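Local coordinates for protein PfVFT1 (Plasmodium falciparum, PDB 5JKQ) that probably serves as a solute-binding protein with the bi-lobed architecture of a Venus flytrap domain, at residues N97-F102 and Y129-N134; K180-K185 and H263-F268; A13-D18 and D63-V68. The protein carries 3 engineered substitutions. One frame throughout, in Å; residues are numbered along the deposited sequence.

Contact 1 of 3, residues N97-F102 and Y129-N134; sequences NPPVGF and YNYYDN. With SO4 (sulfate ion), chain E.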
loop_
_atom_site.group_PDB
_atom_site.type_symbol
_atom_site.label_atom_id
_atom_site.label_comp_id
_atom_site.label_asym_id
_atom_site.label_seq_id
_atom_site.Cartn_x
_atom_site.Cartn_y
_atom_site.Cartn_z
ATOM N N ASN A 97 -10.227 -4.843 -17.911
ATOM C CA ASN A 97 -9.287 -3.793 -18.283
ATOM C C ASN A 97 -9.973 -2.790 -19.212
ATOM O O ASN A 97 -10.399 -3.160 -20.305
ATOM C CB ASN A 97 -8.054 -4.395 -18.960
ATOM C CG ASN A 97 -6.893 -3.420 -19.034
ATOM O OD1 ASN A 97 -7.085 -2.214 -19.193
ATOM N ND2 ASN A 97 -5.678 -3.941 -18.917
ATOM N N PRO A 98 -10.077 -1.514 -18.792
ATOM C CA PRO A 98 -9.528 -0.894 -17.577
ATOM C C PRO A 98 -10.210 -1.365 -16.294
ATOM O O PRO A 98 -11.413 -1.630 -16.304
ATOM C CB PRO A 98 -9.784 0.596 -17.804
ATOM C CG PRO A 98 -11.008 0.630 -18.639
ATOM C CD PRO A 98 -10.900 -0.559 -19.557
ATOM N N PRO A 99 -9.450 -1.460 -15.192
ATOM C CA PRO A 99 -10.017 -1.919 -13.920
ATOM C C PRO A 99 -10.929 -0.884 -13.269
ATOM O O PRO A 99 -10.918 0.284 -13.659
ATOM C CB PRO A 99 -8.776 -2.170 -13.061
ATOM C CG PRO A 99 -7.766 -1.222 -13.587
ATOM C CD PRO A 99 -8.021 -1.123 -15.063
ATOM N N VAL A 100 -11.707 -1.325 -12.285
ATOM C CA VAL A 100 -12.605 -0.451 -11.541
ATOM C C VAL A 100 -12.397 -0.643 -10.042
ATOM O O VAL A 100 -11.780 -1.618 -9.613
ATOM C CB VAL A 100 -14.085 -0.721 -11.892
ATOM C CG1 VAL A 100 -14.377 -0.298 -13.322
ATOM C CG2 VAL A 100 -14.426 -2.192 -11.687
ATOM N N GLY A 101 -12.919 0.292 -9.255
ATOM C CA GLY A 101 -12.794 0.242 -7.810
ATOM C C GLY A 101 -11.900 1.343 -7.278
ATOM O O GLY A 101 -11.462 2.219 -8.026
ATOM N N PHE A 102 -11.622 1.288 -5.980
ATOM C CA PHE A 102 -10.892 2.350 -5.300
ATOM C C PHE A 102 -9.485 2.557 -5.853
ATOM O O PHE A 102 -9.150 3.649 -6.311
ATOM C CB PHE A 102 -10.808 2.057 -3.804
ATOM C CG PHE A 102 -9.933 3.016 -3.052
ATOM C CD1 PHE A 102 -10.367 4.303 -2.780
ATOM C CD2 PHE A 102 -8.676 2.630 -2.618
ATOM C CE1 PHE A 102 -9.561 5.188 -2.088
ATOM C CE2 PHE A 102 -7.865 3.511 -1.925
ATOM C CZ PHE A 102 -8.307 4.790 -1.658
ATOM N N TYR A 129 -3.236 0.124 -18.407
ATOM C CA TYR A 129 -2.948 -0.935 -17.447
ATOM C C TYR A 129 -2.483 -2.211 -18.143
ATOM O O TYR A 129 -3.134 -2.695 -19.068
ATOM C CB TYR A 129 -4.182 -1.236 -16.595
ATOM C CG TYR A 129 -4.206 -0.510 -15.270
ATOM C CD1 TYR A 129 -3.476 -0.983 -14.187
ATOM C CD2 TYR A 129 -4.961 0.642 -15.099
ATOM C CE1 TYR A 129 -3.494 -0.330 -12.973
ATOM C CE2 TYR A 129 -4.984 1.304 -13.887
ATOM C CZ TYR A 129 -4.249 0.813 -12.827
ATOM O OH TYR A 129 -4.267 1.465 -11.617
ATOM N N ASN A 130 -1.345 -2.739 -17.697
ATOM C CA ASN A 130 -0.867 -4.051 -18.127
ATOM C C ASN A 130 -0.773 -4.983 -16.926
ATOM O O ASN A 130 -0.317 -4.578 -15.857
ATOM C CB ASN A 130 0.493 -3.940 -18.820
ATOM C CG ASN A 130 0.421 -3.180 -20.131
ATOM O OD1 ASN A 130 -0.451 -2.335 -20.327
ATOM N ND2 ASN A 130 1.341 -3.480 -21.037
ATOM N N TYR A 131 -1.206 -6.227 -17.103
ATOM C CA TYR A 131 -1.248 -7.183 -16.002
ATOM C C TYR A 131 -0.150 -8.240 -16.122
ATOM O O TYR A 131 0.128 -8.741 -17.212
ATOM C CB TYR A 131 -2.622 -7.853 -15.940
ATOM C CG TYR A 131 -3.776 -6.893 -15.756
ATOM C CD1 TYR A 131 -3.600 -5.680 -15.101
ATOM C CD2 TYR A 131 -5.044 -7.203 -16.227
ATOM C CE1 TYR A 131 -4.654 -4.802 -14.927
ATOM C CE2 TYR A 131 -6.101 -6.332 -16.060
ATOM C CZ TYR A 131 -5.900 -5.134 -15.408
ATOM O OH TYR A 131 -6.954 -4.268 -15.241
ATOM N N TYR A 132 0.471 -8.566 -14.991
ATOM C CA TYR A 132 1.541 -9.560 -14.943
ATOM C C TYR A 132 1.429 -10.418 -13.687
ATOM O O TYR A 132 0.761 -10.038 -12.729
ATOM C CB TYR A 132 2.914 -8.882 -14.974
ATOM C CG TYR A 132 3.112 -7.915 -16.119
ATOM C CD1 TYR A 132 3.548 -8.357 -17.362
ATOM C CD2 TYR A 132 2.873 -6.558 -15.955
ATOM C CE1 TYR A 132 3.735 -7.474 -18.409
ATOM C CE2 TYR A 132 3.056 -5.668 -16.995
ATOM C CZ TYR A 132 3.486 -6.131 -18.219
ATOM O OH TYR A 132 3.670 -5.245 -19.255
ATOM N N ASP A 133 2.085 -11.574 -13.696
ATOM C CA ASP A 133 2.183 -12.402 -12.498
ATOM C C ASP A 133 3.222 -11.805 -11.555
ATOM O O ASP A 133 2.975 -11.660 -10.357
ATOM C CB ASP A 133 2.546 -13.846 -12.857
ATOM C CG ASP A 133 1.378 -14.615 -13.452
ATOM O OD1 ASP A 133 0.238 -14.443 -12.968
ATOM O OD2 ASP A 133 1.597 -15.393 -14.404
ATOM N N ASN A 134 4.384 -11.465 -12.108
ATOM C CA ASN A 134 5.413 -10.728 -11.380
ATOM C C ASN A 134 5.560 -9.333 -11.983
ATOM O O ASN A 134 6.176 -9.160 -13.036
ATOM C CB ASN A 134 6.750 -11.478 -11.417
ATOM C CG ASN A 134 7.803 -10.858 -10.506
ATOM O OD1 ASN A 134 7.915 -9.636 -10.398
ATOM N ND2 ASN A 134 8.583 -11.707 -9.848
HETATM S S SO4 E . 4.291 -12.606 -16.162
HETATM O O1 SO4 E . 4.844 -11.886 -15.016
HETATM O O2 SO4 E . 4.733 -11.975 -17.402
HETATM O O3 SO4 E . 2.831 -12.579 -16.109
HETATM O O4 SO4 E . 4.755 -13.989 -16.125
#

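Contact 2 of 3, residues K180-K185 and H263-F268; sequences KIMILK and HKINVF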
loop_
_atom_site.group_PDB
_atom_site.type_symbol
_atom_site.label_atom_id
_atom_site.label_comp_id
_atom_site.label_asym_id
_atom_site.label_seq_id
_atom_site.Cartn_x
_atom_site.Cartn_y
_atom_site.Cartn_z
ATOM N N LYS A 180 -6.081 -4.076 13.336
ATOM C CA LYS A 180 -6.833 -4.199 14.574
ATOM C C LYS A 180 -6.458 -5.487 15.296
ATOM O O LYS A 180 -6.014 -6.455 14.676
ATOM C CB LYS A 180 -8.336 -4.153 14.292
ATOM C CG LYS A 180 -8.753 -2.936 13.480
ATOM C CD LYS A 180 -10.257 -2.858 13.322
ATOM C CE LYS A 180 -10.660 -1.718 12.402
ATOM N NZ LYS A 180 -10.171 -0.396 12.886
ATOM N N ILE A 181 -6.623 -5.478 16.613
ATOM C CA ILE A 181 -6.287 -6.625 17.446
ATOM C C ILE A 181 -7.525 -7.065 18.208
ATOM O O ILE A 181 -8.065 -6.301 19.006
ATOM C CB ILE A 181 -5.150 -6.292 18.441
ATOM C CG1 ILE A 181 -3.885 -5.886 17.679
ATOM C CG2 ILE A 181 -4.855 -7.488 19.351
ATOM C CD1 ILE A 181 -2.789 -5.319 18.556
HETATM N N MSE A 182 -7.981 -8.288 17.955
HETATM C CA MSE A 182 -9.094 -8.831 18.718
HETATM C C MSE A 182 -8.584 -9.813 19.768
HETATM O O MSE A 182 -7.679 -10.612 19.514
HETATM C CB MSE A 182 -10.126 -9.492 17.803
HETATM C CG MSE A 182 -9.636 -10.614 16.924
HETATM SE SE MSE A 182 -11.170 -11.403 15.993
HETATM C CE MSE A 182 -12.019 -12.269 17.513
ATOM N N ILE A 183 -9.168 -9.724 20.958
ATOM C CA ILE A 183 -8.705 -10.478 22.114
ATOM C C ILE A 183 -9.862 -10.701 23.084
ATOM O O ILE A 183 -10.814 -9.921 23.117
ATOM C CB ILE A 183 -7.546 -9.736 22.829
ATOM C CG1 ILE A 183 -6.989 -10.573 23.986
ATOM C CG2 ILE A 183 -8.010 -8.361 23.314
ATOM C CD1 ILE A 183 -5.717 -10.009 24.602
ATOM N N LEU A 184 -9.785 -11.775 23.862
ATOM C CA LEU A 184 -10.797 -12.059 24.871
ATOM C C LEU A 184 -10.762 -11.002 25.972
ATOM O O LEU A 184 -9.692 -10.643 26.461
ATOM C CB LEU A 184 -10.581 -13.450 25.465
ATOM C CG LEU A 184 -10.766 -14.614 24.491
ATOM C CD1 LEU A 184 -10.128 -15.881 25.035
ATOM C CD2 LEU A 184 -12.245 -14.835 24.213
ATOM N N LYS A 185 -11.936 -10.507 26.352
ATOM C CA LYS A 185 -12.043 -9.484 27.390
ATOM C C LYS A 185 -11.468 -9.946 28.721
ATOM O O LYS A 185 -11.016 -9.133 29.525
ATOM C CB LYS A 185 -13.506 -9.077 27.593
ATOM C CG LYS A 185 -13.994 -7.998 26.647
ATOM C CD LYS A 185 -14.889 -6.995 27.360
ATOM C CE LYS A 185 -15.146 -5.767 26.499
ATOM N NZ LYS A 185 -16.183 -4.879 27.085
ATOM N N HIS A 263 -19.283 -8.597 25.714
ATOM C CA HIS A 263 -18.789 -8.931 27.044
ATOM C C HIS A 263 -17.688 -9.987 27.017
ATOM O O HIS A 263 -17.023 -10.220 28.027
ATOM C CB HIS A 263 -19.950 -9.415 27.915
ATOM C CG HIS A 263 -21.111 -8.470 27.945
ATOM N ND1 HIS A 263 -22.417 -8.888 27.803
ATOM C CD2 HIS A 263 -21.162 -7.125 28.095
ATOM C CE1 HIS A 263 -23.221 -7.842 27.866
ATOM N NE2 HIS A 263 -22.485 -6.760 28.043
ATOM N N LYS A 264 -17.494 -10.615 25.861
ATOM C CA LYS A 264 -16.535 -11.708 25.733
ATOM C C LYS A 264 -15.322 -11.330 24.889
ATOM O O LYS A 264 -14.210 -11.789 25.151
ATOM C CB LYS A 264 -17.221 -12.934 25.126
ATOM C CG LYS A 264 -18.313 -13.537 26.009
ATOM C CD LYS A 264 -17.742 -14.348 27.173
ATOM C CE LYS A 264 -17.499 -15.815 26.798
ATOM N NZ LYS A 264 -16.329 -16.029 25.894
ATOM N N ILE A 265 -15.539 -10.500 23.874
ATOM C CA ILE A 265 -14.483 -10.153 22.931
ATOM C C ILE A 265 -14.197 -8.661 22.951
ATOM O O ILE A 265 -15.090 -7.837 23.160
ATOM C CB ILE A 265 -14.854 -10.611 21.495
ATOM C CG1 ILE A 265 -14.583 -12.113 21.337
ATOM C CG2 ILE A 265 -14.089 -9.822 20.424
ATOM C CD1 ILE A 265 -13.098 -12.519 21.315
ATOM N N ASN A 266 -12.924 -8.340 22.753
ATOM C CA ASN A 266 -12.452 -6.969 22.682
ATOM C C ASN A 266 -11.766 -6.733 21.350
ATOM O O ASN A 266 -11.056 -7.608 20.862
ATOM C CB ASN A 266 -11.487 -6.690 23.831
ATOM C CG ASN A 266 -11.823 -5.425 24.584
ATOM O OD1 ASN A 266 -11.937 -5.435 25.808
ATOM N ND2 ASN A 266 -11.985 -4.326 23.858
ATOM N N VAL A 267 -11.986 -5.565 20.757
ATOM C CA VAL A 267 -11.279 -5.184 19.538
ATOM C C VAL A 267 -10.841 -3.724 19.619
ATOM O O VAL A 267 -11.666 -2.830 19.811
ATOM C CB VAL A 267 -12.145 -5.384 18.278
ATOM C CG1 VAL A 267 -11.289 -5.246 17.026
ATOM C CG2 VAL A 267 -12.824 -6.747 18.291
ATOM N N PHE A 268 -9.540 -3.493 19.474
ATOM C CA PHE A 268 -8.990 -2.144 19.502
ATOM C C PHE A 268 -8.006 -1.944 18.355
ATOM O O PHE A 268 -7.385 -2.897 17.879
ATOM C CB PHE A 268 -8.310 -1.863 20.847
ATOM C CG PHE A 268 -7.193 -2.813 21.179
ATOM C CD1 PHE A 268 -5.905 -2.572 20.728
ATOM C CD2 PHE A 268 -7.428 -3.940 21.950
ATOM C CE1 PHE A 268 -4.873 -3.441 21.034
ATOM C CE2 PHE A 268 -6.401 -4.813 22.260
ATOM C CZ PHE A 268 -5.122 -4.562 21.800
#

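Contact 3 of 3, residues A13-D18 and D63-V68; sequences AKRLID and DDIDDV. Engineered in segment 13-18: Ala13 (natural residue Ser).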
loop_
_atom_site.group_PDB
_atom_site.type_symbol
_atom_site.label_atom_id
_atom_site.label_comp_id
_atom_site.label_asym_id
_atom_site.label_seq_id
_atom_site.Cartn_x
_atom_site.Cartn_y
_atom_site.Cartn_z
ATOM N N ALA A 13 13.596 7.908 -13.357
ATOM C CA ALA A 13 12.248 7.952 -12.799
ATOM C C ALA A 13 12.112 9.024 -11.720
ATOM O O ALA A 13 11.068 9.131 -11.078
ATOM C CB ALA A 13 11.877 6.590 -12.230
ATOM N N LYS A 14 13.160 9.820 -11.521
ATOM C CA LYS A 14 13.170 10.789 -10.429
ATOM C C LYS A 14 12.060 11.824 -10.577
ATOM O O LYS A 14 11.286 12.052 -9.647
ATOM C CB LYS A 14 14.520 11.500 -10.345
ATOM C CG LYS A 14 14.735 12.230 -9.023
ATOM C CD LYS A 14 15.353 13.596 -9.238
ATOM C CE LYS A 14 15.579 14.336 -7.933
ATOM N NZ LYS A 14 14.308 14.620 -7.207
ATOM N N ARG A 15 11.984 12.450 -11.746
ATOM C CA ARG A 15 10.976 13.472 -11.992
ATOM C C ARG A 15 9.575 12.861 -12.020
ATOM O O ARG A 15 8.604 13.503 -11.620
ATOM C CB ARG A 15 11.268 14.201 -13.304
ATOM C CG ARG A 15 10.434 15.452 -13.516
ATOM C CD ARG A 15 11.064 16.346 -14.572
ATOM N NE ARG A 15 11.191 15.667 -15.864
ATOM C CZ ARG A 15 10.616 16.062 -16.999
ATOM N NH1 ARG A 15 9.855 17.152 -17.044
ATOM N NH2 ARG A 15 10.811 15.360 -18.107
ATOM N N LEU A 16 9.479 11.620 -12.488
ATOM C CA LEU A 16 8.214 10.895 -12.480
ATOM C C LEU A 16 7.726 10.691 -11.046
ATOM O O LEU A 16 6.543 10.849 -10.756
ATOM C CB LEU A 16 8.363 9.547 -13.193
ATOM C CG LEU A 16 7.240 8.518 -13.020
ATOM C CD1 LEU A 16 5.912 9.053 -13.546
ATOM C CD2 LEU A 16 7.609 7.211 -13.712
ATOM N N ILE A 17 8.649 10.350 -10.152
ATOM C CA ILE A 17 8.317 10.138 -8.746
ATOM C C ILE A 17 7.916 11.451 -8.079
ATOM O O ILE A 17 6.998 11.483 -7.261
ATOM C CB ILE A 17 9.506 9.506 -7.983
ATOM C CG1 ILE A 17 9.752 8.085 -8.483
ATOM C CG2 ILE A 17 9.247 9.460 -6.473
ATOM C CD1 ILE A 17 11.135 7.565 -8.188
ATOM N N ASP A 18 8.603 12.531 -8.435
ATOM C CA ASP A 18 8.361 13.825 -7.807
ATOM C C ASP A 18 7.010 14.414 -8.207
ATOM O O ASP A 18 6.257 14.881 -7.352
ATOM C CB ASP A 18 9.479 14.807 -8.158
ATOM C CG ASP A 18 10.825 14.381 -7.601
ATOM O OD1 ASP A 18 10.850 13.670 -6.573
ATOM O OD2 ASP A 18 11.859 14.761 -8.189
ATOM N N ASP A 63 9.735 18.579 -21.778
ATOM C CA ASP A 63 10.194 17.291 -22.299
ATOM C C ASP A 63 11.651 17.360 -22.757
ATOM O O ASP A 63 12.073 16.607 -23.637
ATOM C CB ASP A 63 9.295 16.828 -23.452
ATOM C CG ASP A 63 9.413 17.710 -24.687
ATOM O OD1 ASP A 63 9.916 18.848 -24.580
ATOM O OD2 ASP A 63 8.991 17.258 -25.771
ATOM N N ASP A 64 12.413 18.264 -22.148
ATOM C CA ASP A 64 13.831 18.427 -22.458
ATOM C C ASP A 64 14.680 17.384 -21.731
ATOM O O ASP A 64 15.745 16.993 -22.214
ATOM C CB ASP A 64 14.300 19.842 -22.090
ATOM C CG ASP A 64 14.014 20.202 -20.641
ATOM O OD1 ASP A 64 13.165 19.534 -20.013
ATOM O OD2 ASP A 64 14.631 21.162 -20.130
ATOM N N ILE A 65 14.203 16.930 -20.577
ATOM C CA ILE A 65 14.937 15.956 -19.777
ATOM C C ILE A 65 14.901 14.584 -20.446
ATOM O O ILE A 65 13.859 14.159 -20.945
ATOM C CB ILE A 65 14.358 15.835 -18.347
ATOM C CG1 ILE A 65 14.068 17.218 -17.747
ATOM C CG2 ILE A 65 15.304 15.052 -17.447
ATOM C CD1 ILE A 65 15.254 18.171 -17.748
ATOM N N ASP A 66 16.040 13.898 -20.465
ATOM C CA ASP A 66 16.099 12.534 -20.981
ATOM C C ASP A 66 15.724 11.558 -19.867
ATOM O O ASP A 66 16.585 10.884 -19.302
ATOM C CB ASP A 66 17.494 12.216 -21.531
ATOM C CG ASP A 66 17.540 10.894 -22.291
ATOM O OD1 ASP A 66 16.544 10.139 -22.256
ATOM O OD2 ASP A 66 18.580 10.607 -22.925
ATOM N N ASP A 67 14.432 11.494 -19.556
ATOM C CA ASP A 67 13.943 10.638 -18.480
ATOM C C ASP A 67 12.632 9.958 -18.867
ATOM O O ASP A 67 12.145 10.122 -19.985
ATOM C CB ASP A 67 13.772 11.455 -17.192
ATOM C CG ASP A 67 12.698 12.526 -17.304
ATOM O OD1 ASP A 67 12.257 12.832 -18.431
ATOM O OD2 ASP A 67 12.304 13.073 -16.251
ATOM N N VAL A 68 12.073 9.190 -17.938
ATOM C CA VAL A 68 10.843 8.444 -18.186
ATOM C C VAL A 68 9.655 9.378 -18.410
ATOM O O VAL A 68 8.805 9.108 -19.256
ATOM C CB VAL A 68 10.537 7.483 -17.009
ATOM C CG1 VAL A 68 9.117 6.915 -17.094
ATOM C CG2 VAL A 68 11.557 6.356 -16.980
HETATM O O HOH W 1 13.796 12.348 -13.890
HETATM O O HOH W 2 11.113 10.860 -14.905
#

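Contact 1 of 3, residues N97-F102 and Y129-N134
Pro99 lies over one face of the Tyr129 ring, with its CG 3.8 Å from the ring centroid and 17° off the normal, a CH-pi contact. The neighbouring CD sits over the rim, 3.5 Å from Tyr129 CD2. A second ring is covered by an amide: Asn97 ND2 stands above one face of Tyr131, displaced toward the hydroxyl end, 3.7 Å from Tyr131 CZ, the amide tilted against the ring. The Tyr131 hydroxyl reaches on past Asn97 to the Pro99 ring, where OH and CD are 3.3 Å apart, and is hydrogen-bonded to Gln96 O. At the edge of the Tyr132 ring lies a sulfate oxygen, O2. Asn97 ND2 also donates to Tyr129 O, 2.8 Å away at a nearly straight 164°. The acceptor lies in the amide plane, while the donor stands above the carbonyl plane. Chi1 of Asn97 (-165°) sets CG opposite the main-chain N, carrying the amide across to the strand.

Strand 126-132 is an outermost strand of a parallel sheet, bonded through the backbones of Asn130 and Tyr132 to strand 77-83. The contact therefore ties the loop that leads into helix 102-118 to the strand following that helix. Asp133 N donates to sulfate O3 (2.7 Å) and Asn134 N to sulfate O1 (3.0 Å), just ahead of helix 135-140. The sulfate was probably picked up from the crystallisation solution, and the adjacent helix start would probably favour an anion there. One amide N-H thus satisfies Tyr129 O while the same nitrogen lies on Tyr131, limiting the amide's rotation; Pro99 packs on one Tyr129 face.

Contact 2 of 3, residues K180-K185 and H263-F268
Lys180 enters the contact through its backbone and CB, the latter near Val267 CG1, while its amine makes a long, weak ion pair with Asp269. Ile181 and Phe268 form a hydrogen-bonded antiparallel pair, Ile181 N to Phe268 O at 3.0 Å and Phe268 N to Ile181 O at 3.2 Å. Phe268 CG sits between its backbone N and carbonyl carbon (chi1 59°), which folds the ring back over the partner strand: Ile181 CB lies over one face, 4.1 Å from the centroid, and Ile181 CD1 is 3.7 Å from Phe268 CE1. Met182, a selenomethionine, points to the other face of the sheet, setting CB against Val267 CG2 in a non-hydrogen-bonded pair; on this side helix 236-244 covers it.

The strands run at 158°, an antiparallel pairing of 175-184 with 265-281 within the mixed sheet, whose long strand 265-281 runs on toward the part of the chain that holds helix 14-29; strand 250-253 flanks 175-184 as well. Ile183 and Asn266 continue the ladder with two backbone bonds, of which Asn266 N to Ile183 O is 2.7 Å long. Ile183 CG2 comes to the edge of the Phe268 ring, 4.0 Å from CE2. Leu184 CD2 meets Ile265 CD1 at 3.8 Å as their side chains cross obliquely. Lys185 N donates to Lys264 O, and the Lys185 chain crosses Asn266 at about a right angle, Lys185 CE 3.3 Å from Asn266 OD1.

Contact 3 of 3, residues A13-D18 and D63-V68
Arg15 and Asp67 form a bidentate, side-on salt bridge, the ionic part of the contact. The guanidinium grips the carboxylate with two nitrogens, NE to Asp67 OD2 at 2.8 Å and NH2 to Asp67 OD1 at 2.9 Å. Both bonds are close to straight, and the two flat groups are only 12° from coplanar. Each oxygen is met on its syn side, although NE stands somewhat out of the carboxylate plane. The Arg15 chain leaves the helix pointing away from its own main-chain N (chi1 -169°), then turns at chi3 (60°), presenting the NE edge to the acid. Outside the segments, Arg15 NH1 bonds to the carbonyls of Asn60 and Lys62, and Asp67 OD1 is bonded to Ser70 OG.

Two waters extend the polar network from Asp67 OD2. One accepts from Arg15 N at 2.8 Å and donates to OD2; the other makes weak bonds to Leu16 N and OD2. They link the first turn of helix 14-29 to the acid, which is itself the N-cap of helix 68-75 and caps a backbone N of that helix.

The apolar contacts lie beside this network. Ile65 CG1 rests over one guanidinium face, 3.7 Å from Arg15 CZ and offset toward the rim. Leu16 CD2 packs on Val68 CG1, also at 3.7 Å, and Leu16 continues onto Ile72 and Phe280. Ala13, the N-cap residue of helix 14-29, is an engineered substitution for the natural serine; it turns its CB away from Val68 and touches Phe280.

Asp67 thus joins the starts of two helices, directly at one and through water at the other. Its charge is probably offset by Arg15 and favoured by the two helix starts, while the paired bonds hold the guanidinium's rotation.

How the contacts relate
No contact is purely core: in contact 2 five of twelve touching residues are buried, while contact 1 sets exposed Asn97 beside buried Pro99 and Tyr129. No two touch; contacts 2 and 3 lie on opposite sides of the chain's centre. Contact 2 is strand pairing, held by a regular backbone ladder with mostly apolar side chains. Contacts 1 and 3 instead fasten loops through side chains, a neutral amide and proline-tyrosine packing in the former, a bidentate ion pair and waters in the latter. Strand 265-281 begins in contact 2, and Phe280 near its end packs against segment 13-18 of contact 3. Contact 1 fastens a loop to the outermost strand 126-132 of the parallel sheet, a separate sheet.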